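Long-range contacts in uncharacterized protein (PDB 5JVK), which probably hydrolyses O-glycosidic bonds as a family 39 glycoside hydrolase of a gut Bacteroides: residues 133-144 against 170-181; 197-208 against 235-244. All coordinates share one frame; numbering follows the deposited sequence.

Contact 1: 133-144 against 170-181; sequences IRTDLAWEHVEP and LIVFGYANAIAY. With GOL (glycerol), chain G.
Trp139, which buries more surface here than any other residue, lies with one face of its indole under Asn177: CB of Asn177 stands 3.6 Å from the centroid of the five-membered ring, 17° off the normal, a CH-pi contact. The amide plane is turned 73° from the ring, and CG of Asn177 is anti to its backbone N (chi1 -170°), which carries ND2 past the indole to lie 2.8 Å from O of Glu143, in the carbonyl plane on a lone pair. The carboxylate of Glu143 bonds to two of the aromatic residues: OE1 accepts NE1 of Trp139 at 2.9 Å, near the indole plane and on the anti side, while OE2 takes OH of Tyr181 at 2.7 Å on the syn side. The NE1 bond and Asn177 CB together help hold the indole's rotation, and Gly147 N adds another bond to OE2. Tyr181 and Phe173 complete an aromatic cluster with Trp139, each ring inclined obliquely to the indole, and helix 194-211 packs against it.

This cluster lies at and just past the C-terminal ends of strands 132-138 and 168-174, parallel neighbours in the eight-stranded (beta/alpha)8 barrel usual for this family. Five backbone bonds join the strands, beginning with Leu170 N to Ile133 O, and a sixth, Trp139 N to Gly174 O, continues the ladder into the helix.

Val172, second in surface buried by the contact, projects on the side of Arg134 and Asp136. Its CG1 lies over one guanidinium face of Arg134 and 3.3 Å from OD1 of Asp136. Salt bridges to Glu219 and Glu340 hold Arg134, and Asn222 binds its NH2. Beside it a glycerol, probably from crystallisation, donates O3 to OD2 of Asp136 at 2.7 Å, and a water bridges OD1 of Asp136 to Val172 O.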
# COMPACT_ATOMS: atom_id res chain seq x y z
N ILE A 133 -0.21 -6.51 -5.43
CA ILE A 133 0.21 -7.03 -4.13
C ILE A 133 1.64 -7.56 -4.21
O ILE A 133 2.08 -8.01 -5.26
CB ILE A 133 -0.74 -8.11 -3.57
CG1 ILE A 133 -0.84 -9.34 -4.50
CG2 ILE A 133 -2.12 -7.51 -3.28
CD1 ILE A 133 0.11 -10.48 -4.17
N ARG A 134 2.35 -7.48 -3.09
CA ARG A 134 3.70 -8.00 -2.97
C ARG A 134 3.73 -9.06 -1.89
O ARG A 134 3.18 -8.86 -0.80
CB ARG A 134 4.68 -6.87 -2.63
CG ARG A 134 6.14 -7.31 -2.49
CD ARG A 134 7.02 -6.10 -2.32
NE ARG A 134 8.45 -6.42 -2.19
CZ ARG A 134 9.13 -6.53 -1.04
NH1 ARG A 134 8.55 -6.37 0.15
NH2 ARG A 134 10.43 -6.80 -1.09
N THR A 135 4.37 -10.19 -2.18
CA THR A 135 4.59 -11.22 -1.16
C THR A 135 5.85 -12.03 -1.43
O THR A 135 6.41 -12.00 -2.53
CB THR A 135 3.36 -12.13 -1.01
OG1 THR A 135 3.49 -12.90 0.19
CG2 THR A 135 3.18 -13.06 -2.21
N ASP A 136 6.29 -12.75 -0.41
CA ASP A 136 7.56 -13.46 -0.42
C ASP A 136 7.46 -14.82 -1.08
O ASP A 136 6.40 -15.44 -1.11
CB ASP A 136 8.09 -13.65 1.00
CG ASP A 136 8.35 -12.34 1.69
OD1 ASP A 136 9.43 -11.74 1.47
OD2 ASP A 136 7.47 -11.90 2.47
N LEU A 137 8.60 -15.27 -1.61
CA LEU A 137 8.77 -16.64 -2.04
C LEU A 137 10.18 -17.06 -1.64
O LEU A 137 11.16 -16.47 -2.10
CB LEU A 137 8.55 -16.77 -3.55
CG LEU A 137 8.51 -18.17 -4.17
CD1 LEU A 137 9.91 -18.77 -4.30
CD2 LEU A 137 7.59 -19.10 -3.39
N ALA A 138 10.28 -18.08 -0.79
CA ALA A 138 11.56 -18.56 -0.30
C ALA A 138 12.18 -19.53 -1.30
O ALA A 138 11.53 -20.48 -1.74
CB ALA A 138 11.39 -19.24 1.05
N TRP A 139 13.44 -19.26 -1.67
CA TRP A 139 14.26 -20.18 -2.47
C TRP A 139 14.30 -21.57 -1.83
O TRP A 139 14.13 -22.58 -2.51
CB TRP A 139 15.68 -19.59 -2.61
CG TRP A 139 16.70 -20.38 -3.39
CD1 TRP A 139 16.48 -21.43 -4.24
CD2 TRP A 139 18.11 -20.15 -3.41
NE1 TRP A 139 17.67 -21.88 -4.76
CE2 TRP A 139 18.69 -21.10 -4.27
CE3 TRP A 139 18.95 -19.22 -2.77
CZ2 TRP A 139 20.06 -21.16 -4.52
CZ3 TRP A 139 20.32 -19.28 -3.01
CH2 TRP A 139 20.86 -20.25 -3.88
N GLU A 140 14.50 -21.59 -0.51
CA GLU A 140 14.40 -22.80 0.33
C GLU A 140 13.16 -23.65 0.02
O GLU A 140 13.26 -24.87 -0.16
CB GLU A 140 14.40 -22.39 1.81
CG GLU A 140 14.50 -23.53 2.81
CD GLU A 140 14.78 -23.03 4.22
OE1 GLU A 140 15.77 -22.29 4.41
OE2 GLU A 140 14.02 -23.39 5.14
N HIS A 141 12.00 -23.01 -0.04
CA HIS A 141 10.73 -23.70 -0.30
C HIS A 141 10.55 -24.15 -1.76
O HIS A 141 9.88 -25.16 -2.00
CB HIS A 141 9.54 -22.84 0.14
CG HIS A 141 9.50 -22.56 1.62
ND1 HIS A 141 8.93 -21.42 2.15
CD2 HIS A 141 9.96 -23.27 2.67
CE1 HIS A 141 9.04 -21.45 3.46
NE2 HIS A 141 9.66 -22.56 3.81
N VAL A 142 11.13 -23.42 -2.71
CA VAL A 142 11.05 -23.81 -4.14
C VAL A 142 12.00 -24.96 -4.49
O VAL A 142 11.62 -25.83 -5.28
CB VAL A 142 11.23 -22.59 -5.09
CG1 VAL A 142 11.79 -22.97 -6.47
CG2 VAL A 142 9.89 -21.90 -5.28
N GLU A 143 13.20 -24.97 -3.92
CA GLU A 143 14.21 -26.00 -4.17
C GLU A 143 14.58 -26.68 -2.84
O GLU A 143 15.60 -26.33 -2.24
CB GLU A 143 15.43 -25.36 -4.86
CG GLU A 143 16.52 -26.33 -5.30
CD GLU A 143 17.63 -25.67 -6.12
OE1 GLU A 143 17.71 -24.42 -6.17
OE2 GLU A 143 18.45 -26.39 -6.72
N PRO A 144 13.76 -27.65 -2.38
CA PRO A 144 14.05 -28.33 -1.10
C PRO A 144 15.30 -29.22 -1.15
O PRO A 144 15.96 -29.40 -0.12
CB PRO A 144 12.80 -29.18 -0.84
CG PRO A 144 11.79 -28.77 -1.86
CD PRO A 144 12.56 -28.23 -3.02
N LEU A 170 3.23 -9.14 -7.49
CA LEU A 170 4.68 -8.99 -7.59
C LEU A 170 5.30 -9.91 -6.53
O LEU A 170 4.84 -9.92 -5.39
CB LEU A 170 5.08 -7.53 -7.33
CG LEU A 170 6.55 -7.12 -7.44
CD1 LEU A 170 6.67 -5.68 -7.93
CD2 LEU A 170 7.31 -7.28 -6.12
N ILE A 171 6.32 -10.68 -6.91
CA ILE A 171 6.89 -11.70 -6.03
C ILE A 171 8.36 -11.41 -5.74
O ILE A 171 9.17 -11.29 -6.67
CB ILE A 171 6.76 -13.12 -6.64
CG1 ILE A 171 5.29 -13.44 -6.95
CG2 ILE A 171 7.35 -14.18 -5.71
CD1 ILE A 171 4.37 -13.59 -5.75
N VAL A 172 8.70 -11.30 -4.45
CA VAL A 172 10.09 -11.12 -4.03
C VAL A 172 10.71 -12.49 -3.69
O VAL A 172 10.29 -13.16 -2.74
CB VAL A 172 10.26 -10.06 -2.90
CG1 VAL A 172 9.58 -10.46 -1.59
CG2 VAL A 172 11.73 -9.75 -2.66
N PHE A 173 11.69 -12.88 -4.49
CA PHE A 173 12.33 -14.20 -4.41
C PHE A 173 13.67 -14.09 -3.69
O PHE A 173 14.50 -13.27 -4.08
CB PHE A 173 12.57 -14.74 -5.83
CG PHE A 173 13.22 -16.09 -5.86
CD1 PHE A 173 12.46 -17.24 -5.79
CD2 PHE A 173 14.61 -16.22 -5.97
CE1 PHE A 173 13.05 -18.50 -5.82
CE2 PHE A 173 15.20 -17.47 -6.01
CZ PHE A 173 14.42 -18.62 -5.93
N GLY A 174 13.89 -14.91 -2.68
CA GLY A 174 15.21 -14.97 -2.05
C GLY A 174 15.30 -15.70 -0.72
O GLY A 174 14.59 -16.67 -0.49
N TYR A 175 16.17 -15.18 0.15
CA TYR A 175 16.68 -15.85 1.35
C TYR A 175 17.47 -17.13 1.04
O TYR A 175 17.18 -17.85 0.08
CB TYR A 175 15.56 -16.10 2.38
CG TYR A 175 14.83 -14.83 2.79
CD1 TYR A 175 15.52 -13.71 3.27
CD2 TYR A 175 13.44 -14.74 2.69
CE1 TYR A 175 14.86 -12.55 3.63
CE2 TYR A 175 12.76 -13.58 3.06
CZ TYR A 175 13.47 -12.49 3.53
OH TYR A 175 12.80 -11.34 3.89
N ALA A 176 18.49 -17.40 1.86
CA ALA A 176 19.50 -18.42 1.56
C ALA A 176 18.96 -19.85 1.66
O ALA A 176 18.24 -20.18 2.61
CB ALA A 176 20.70 -18.25 2.47
N ASN A 177 19.30 -20.66 0.66
CA ASN A 177 18.94 -22.08 0.61
C ASN A 177 20.15 -22.95 1.00
O ASN A 177 20.76 -23.61 0.16
CB ASN A 177 18.42 -22.43 -0.79
CG ASN A 177 17.79 -23.82 -0.87
OD1 ASN A 177 17.59 -24.49 0.14
ND2 ASN A 177 17.48 -24.24 -2.09
N ALA A 178 20.47 -22.93 2.29
CA ALA A 178 21.60 -23.70 2.83
C ALA A 178 21.36 -25.22 2.83
O ALA A 178 22.33 -25.99 2.86
CB ALA A 178 21.93 -23.22 4.24
N ILE A 179 20.10 -25.64 2.81
CA ILE A 179 19.73 -27.06 2.76
C ILE A 179 20.21 -27.69 1.45
O ILE A 179 20.86 -28.74 1.46
CB ILE A 179 18.21 -27.28 2.96
CG1 ILE A 179 17.78 -26.84 4.37
CG2 ILE A 179 17.82 -28.74 2.74
CD1 ILE A 179 16.29 -26.63 4.54
N ALA A 180 19.90 -27.05 0.32
CA ALA A 180 20.30 -27.53 -1.00
C ALA A 180 21.79 -27.31 -1.28
O ALA A 180 22.47 -28.22 -1.74
CB ALA A 180 19.47 -26.87 -2.08
N TYR A 181 22.28 -26.10 -0.99
CA TYR A 181 23.66 -25.70 -1.29
C TYR A 181 24.39 -25.27 -0.01
O TYR A 181 24.59 -24.08 0.22
CB TYR A 181 23.67 -24.56 -2.31
CG TYR A 181 22.98 -24.89 -3.61
CD1 TYR A 181 23.70 -25.36 -4.71
CD2 TYR A 181 21.60 -24.75 -3.75
CE1 TYR A 181 23.07 -25.67 -5.91
CE2 TYR A 181 20.96 -25.06 -4.93
CZ TYR A 181 21.69 -25.52 -6.01
OH TYR A 181 21.05 -25.83 -7.19
C1 GOL G . 9.02 -8.23 5.49
O1 GOL G . 9.65 -7.01 5.91
C2 GOL G . 9.55 -8.67 4.12
O2 GOL G . 9.87 -10.07 4.13
C3 GOL G . 8.53 -8.39 3.02
O3 GOL G . 7.42 -9.29 3.08
O HOH W 1 11.63 -13.04 -0.11

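Contact 2: 197-208 against 235-244; sequences RLGCANALAYAV and PLLKVVYPTV
Val244 enters helix 197-208 as a knob into a hole formed by Ala201, Leu204, Ala205 and Val208, where two neighbouring helices of the outer ring of the (beta/alpha)8 barrel pack side by side. The segment axes come within 8.4 Å and run in the same general direction, 32° apart. The single methyl of Ala201 allows this closeness: its CA lies 4.3 Å from CA of Val240. The tight side faces the barrel. There the two methyls of Val244 divide the work, CG2 against CG of Leu204 and CG1 against CG2 of Val208, each at 3.7 Å. CD2 of Leu204 also meets CG1 of Val240, and Trp218 and Phe173 of the barrel strands lie beneath Leu204.

Thr243 bounds this tight part, with CG2 against OD1 of Asn202 and OG1 bonded back to Val239 O within its own helix. Toward solvent the contact thins: CD1 of Leu198 comes only to 4.2 Å from CG1 of Val239.

Arg197 runs back along the neighbouring helix toward Pro235. CG passes CD2 of Leu236, and the chain, extended from CG to NE, carries the guanidinium to Pro235, whose CB lies over the centre of one face, 3.5 Å from CZ of Arg197.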
# COMPACT_ATOMS: atom_id res chain seq x y z
N ARG A 197 25.00 -19.39 -7.19
CA ARG A 197 24.44 -18.41 -8.13
C ARG A 197 23.64 -19.08 -9.23
O ARG A 197 22.55 -18.61 -9.59
CB ARG A 197 25.54 -17.56 -8.76
CG ARG A 197 26.20 -16.59 -7.81
CD ARG A 197 27.47 -16.01 -8.42
NE ARG A 197 28.33 -15.41 -7.41
CZ ARG A 197 29.57 -14.97 -7.63
NH1 ARG A 197 30.13 -15.06 -8.84
NH2 ARG A 197 30.27 -14.44 -6.63
N LEU A 198 24.18 -20.17 -9.77
CA LEU A 198 23.50 -20.97 -10.80
C LEU A 198 22.23 -21.61 -10.24
O LEU A 198 21.19 -21.62 -10.89
CB LEU A 198 24.44 -22.05 -11.35
CG LEU A 198 24.03 -22.66 -12.70
CD1 LEU A 198 24.41 -21.73 -13.85
CD2 LEU A 198 24.67 -24.03 -12.89
N GLY A 199 22.33 -22.16 -9.02
CA GLY A 199 21.19 -22.77 -8.34
C GLY A 199 20.06 -21.80 -8.07
O GLY A 199 18.89 -22.16 -8.21
N CYS A 200 20.42 -20.58 -7.67
CA CYS A 200 19.45 -19.49 -7.46
C CYS A 200 18.77 -19.09 -8.76
O CYS A 200 17.55 -18.92 -8.80
CB CYS A 200 20.16 -18.27 -6.84
SG CYS A 200 19.06 -16.95 -6.27
N ALA A 201 19.57 -18.94 -9.82
CA ALA A 201 19.07 -18.58 -11.15
C ALA A 201 18.10 -19.60 -11.73
O ALA A 201 17.05 -19.22 -12.25
CB ALA A 201 20.24 -18.37 -12.11
N ASN A 202 18.45 -20.88 -11.64
CA ASN A 202 17.59 -21.96 -12.14
C ASN A 202 16.36 -22.19 -11.26
O ASN A 202 15.33 -22.65 -11.76
CB ASN A 202 18.38 -23.26 -12.30
CG ASN A 202 19.46 -23.17 -13.37
OD1 ASN A 202 19.27 -22.55 -14.41
ND2 ASN A 202 20.60 -23.81 -13.12
N ALA A 203 16.46 -21.88 -9.97
CA ALA A 203 15.32 -21.98 -9.05
C ALA A 203 14.25 -20.93 -9.35
O ALA A 203 13.06 -21.24 -9.37
CB ALA A 203 15.78 -21.86 -7.60
N LEU A 204 14.69 -19.69 -9.57
CA LEU A 204 13.78 -18.60 -9.96
C LEU A 204 13.23 -18.83 -11.36
O LEU A 204 12.03 -18.62 -11.60
CB LEU A 204 14.49 -17.24 -9.90
CG LEU A 204 13.71 -15.99 -10.34
CD1 LEU A 204 12.40 -15.86 -9.57
CD2 LEU A 204 14.56 -14.74 -10.17
N ALA A 205 14.09 -19.26 -12.28
CA ALA A 205 13.69 -19.57 -13.66
C ALA A 205 12.60 -20.63 -13.73
O ALA A 205 11.71 -20.55 -14.58
CB ALA A 205 14.90 -19.99 -14.48
N TYR A 206 12.66 -21.62 -12.83
CA TYR A 206 11.58 -22.60 -12.68
C TYR A 206 10.27 -21.94 -12.27
O TYR A 206 9.22 -22.22 -12.86
CB TYR A 206 11.95 -23.68 -11.65
CG TYR A 206 10.75 -24.47 -11.15
CD1 TYR A 206 10.18 -24.19 -9.90
CD2 TYR A 206 10.17 -25.47 -11.93
CE1 TYR A 206 9.07 -24.89 -9.45
CE2 TYR A 206 9.07 -26.18 -11.48
CZ TYR A 206 8.52 -25.89 -10.24
OH TYR A 206 7.43 -26.59 -9.80
N ALA A 207 10.34 -21.08 -11.25
CA ALA A 207 9.17 -20.36 -10.74
C ALA A 207 8.53 -19.45 -11.79
O ALA A 207 7.30 -19.37 -11.88
CB ALA A 207 9.53 -19.56 -9.50
N VAL A 208 9.37 -18.79 -12.59
CA VAL A 208 8.91 -17.89 -13.65
C VAL A 208 8.22 -18.67 -14.78
O VAL A 208 7.17 -18.25 -15.27
CB VAL A 208 10.08 -17.03 -14.19
CG1 VAL A 208 9.67 -16.24 -15.43
CG2 VAL A 208 10.59 -16.09 -13.10
N PRO A 235 27.37 -10.00 -9.53
CA PRO A 235 27.67 -11.36 -9.99
C PRO A 235 26.47 -12.31 -10.02
O PRO A 235 26.27 -13.00 -11.01
CB PRO A 235 28.71 -11.84 -8.98
CG PRO A 235 29.46 -10.61 -8.63
CD PRO A 235 28.45 -9.48 -8.68
N LEU A 236 25.70 -12.33 -8.93
CA LEU A 236 24.47 -13.14 -8.87
C LEU A 236 23.49 -12.70 -9.95
O LEU A 236 22.90 -13.53 -10.64
CB LEU A 236 23.84 -13.03 -7.47
CG LEU A 236 22.55 -13.79 -7.12
CD1 LEU A 236 21.31 -13.13 -7.68
CD2 LEU A 236 22.59 -15.25 -7.56
N LEU A 237 23.33 -11.38 -10.10
CA LEU A 237 22.41 -10.79 -11.07
C LEU A 237 22.79 -11.11 -12.53
O LEU A 237 21.90 -11.33 -13.36
CB LEU A 237 22.35 -9.28 -10.86
CG LEU A 237 21.34 -8.43 -11.63
CD1 LEU A 237 19.91 -8.88 -11.34
CD2 LEU A 237 21.54 -6.95 -11.29
N LYS A 238 24.09 -11.14 -12.82
CA LYS A 238 24.59 -11.48 -14.17
C LYS A 238 24.28 -12.91 -14.62
O LYS A 238 24.21 -13.18 -15.82
CB LYS A 238 26.10 -11.22 -14.28
CG LYS A 238 26.45 -9.75 -14.49
CD LYS A 238 27.95 -9.51 -14.46
CE LYS A 238 28.29 -8.11 -14.95
NZ LYS A 238 29.70 -7.72 -14.68
N VAL A 239 24.11 -13.82 -13.66
CA VAL A 239 23.68 -15.20 -13.93
C VAL A 239 22.15 -15.28 -13.98
O VAL A 239 21.59 -15.88 -14.90
CB VAL A 239 24.24 -16.19 -12.88
CG1 VAL A 239 23.79 -17.62 -13.18
CG2 VAL A 239 25.76 -16.11 -12.83
N VAL A 240 21.48 -14.68 -12.99
CA VAL A 240 20.01 -14.76 -12.86
C VAL A 240 19.25 -14.11 -14.03
O VAL A 240 18.28 -14.68 -14.52
CB VAL A 240 19.52 -14.17 -11.51
CG1 VAL A 240 18.00 -14.02 -11.46
CG2 VAL A 240 19.98 -15.05 -10.36
N TYR A 241 19.69 -12.93 -14.46
CA TYR A 241 18.96 -12.17 -15.48
C TYR A 241 18.80 -12.90 -16.82
O TYR A 241 17.68 -13.05 -17.30
CB TYR A 241 19.56 -10.77 -15.67
CG TYR A 241 18.79 -9.90 -16.64
CD1 TYR A 241 17.62 -9.24 -16.25
CD2 TYR A 241 19.23 -9.73 -17.96
CE1 TYR A 241 16.91 -8.43 -17.14
CE2 TYR A 241 18.53 -8.93 -18.85
CZ TYR A 241 17.37 -8.28 -18.44
OH TYR A 241 16.68 -7.50 -19.33
N PRO A 242 19.92 -13.38 -17.43
CA PRO A 242 19.76 -14.14 -18.68
C PRO A 242 19.04 -15.48 -18.51
O PRO A 242 18.25 -15.86 -19.38
CB PRO A 242 21.20 -14.34 -19.16
CG PRO A 242 22.04 -14.21 -17.94
CD PRO A 242 21.34 -13.19 -17.09
N THR A 243 19.31 -16.19 -17.40
CA THR A 243 18.63 -17.46 -17.09
C THR A 243 17.11 -17.32 -17.01
O THR A 243 16.38 -18.16 -17.53
CB THR A 243 19.12 -18.05 -15.74
OG1 THR A 243 20.55 -18.05 -15.70
CG2 THR A 243 18.62 -19.47 -15.55
N VAL A 244 16.65 -16.25 -16.37
CA VAL A 244 15.22 -16.01 -16.16
C VAL A 244 14.54 -15.42 -17.40
O VAL A 244 13.44 -15.85 -17.76
CB VAL A 244 14.98 -15.11 -14.92
CG1 VAL A 244 13.52 -14.72 -14.81
CG2 VAL A 244 15.43 -15.82 -13.65

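Overall arrangement
The two contacts are consecutive layers of one barrel wall: contact 1 joins neighbouring strands and the loops beyond them, contact 2 joins the helices 194-211 and 229-247 outside. Their centres are 12 Å apart and they touch directly, with Trp139 of contact 1 against Cys200 and Ala203 of contact 2. Strand 168-174 is followed in the chain by helix 194-211, which thus serves both contacts. Contact 1 is the more buried and combines backbone ladder, carboxylate bonds and an aromatic cluster, with charged residues on one side of its strands; contact 2 is only partly buried and relies on aliphatic packing, with few polar groups, either bonded within one helix or lying at its margin.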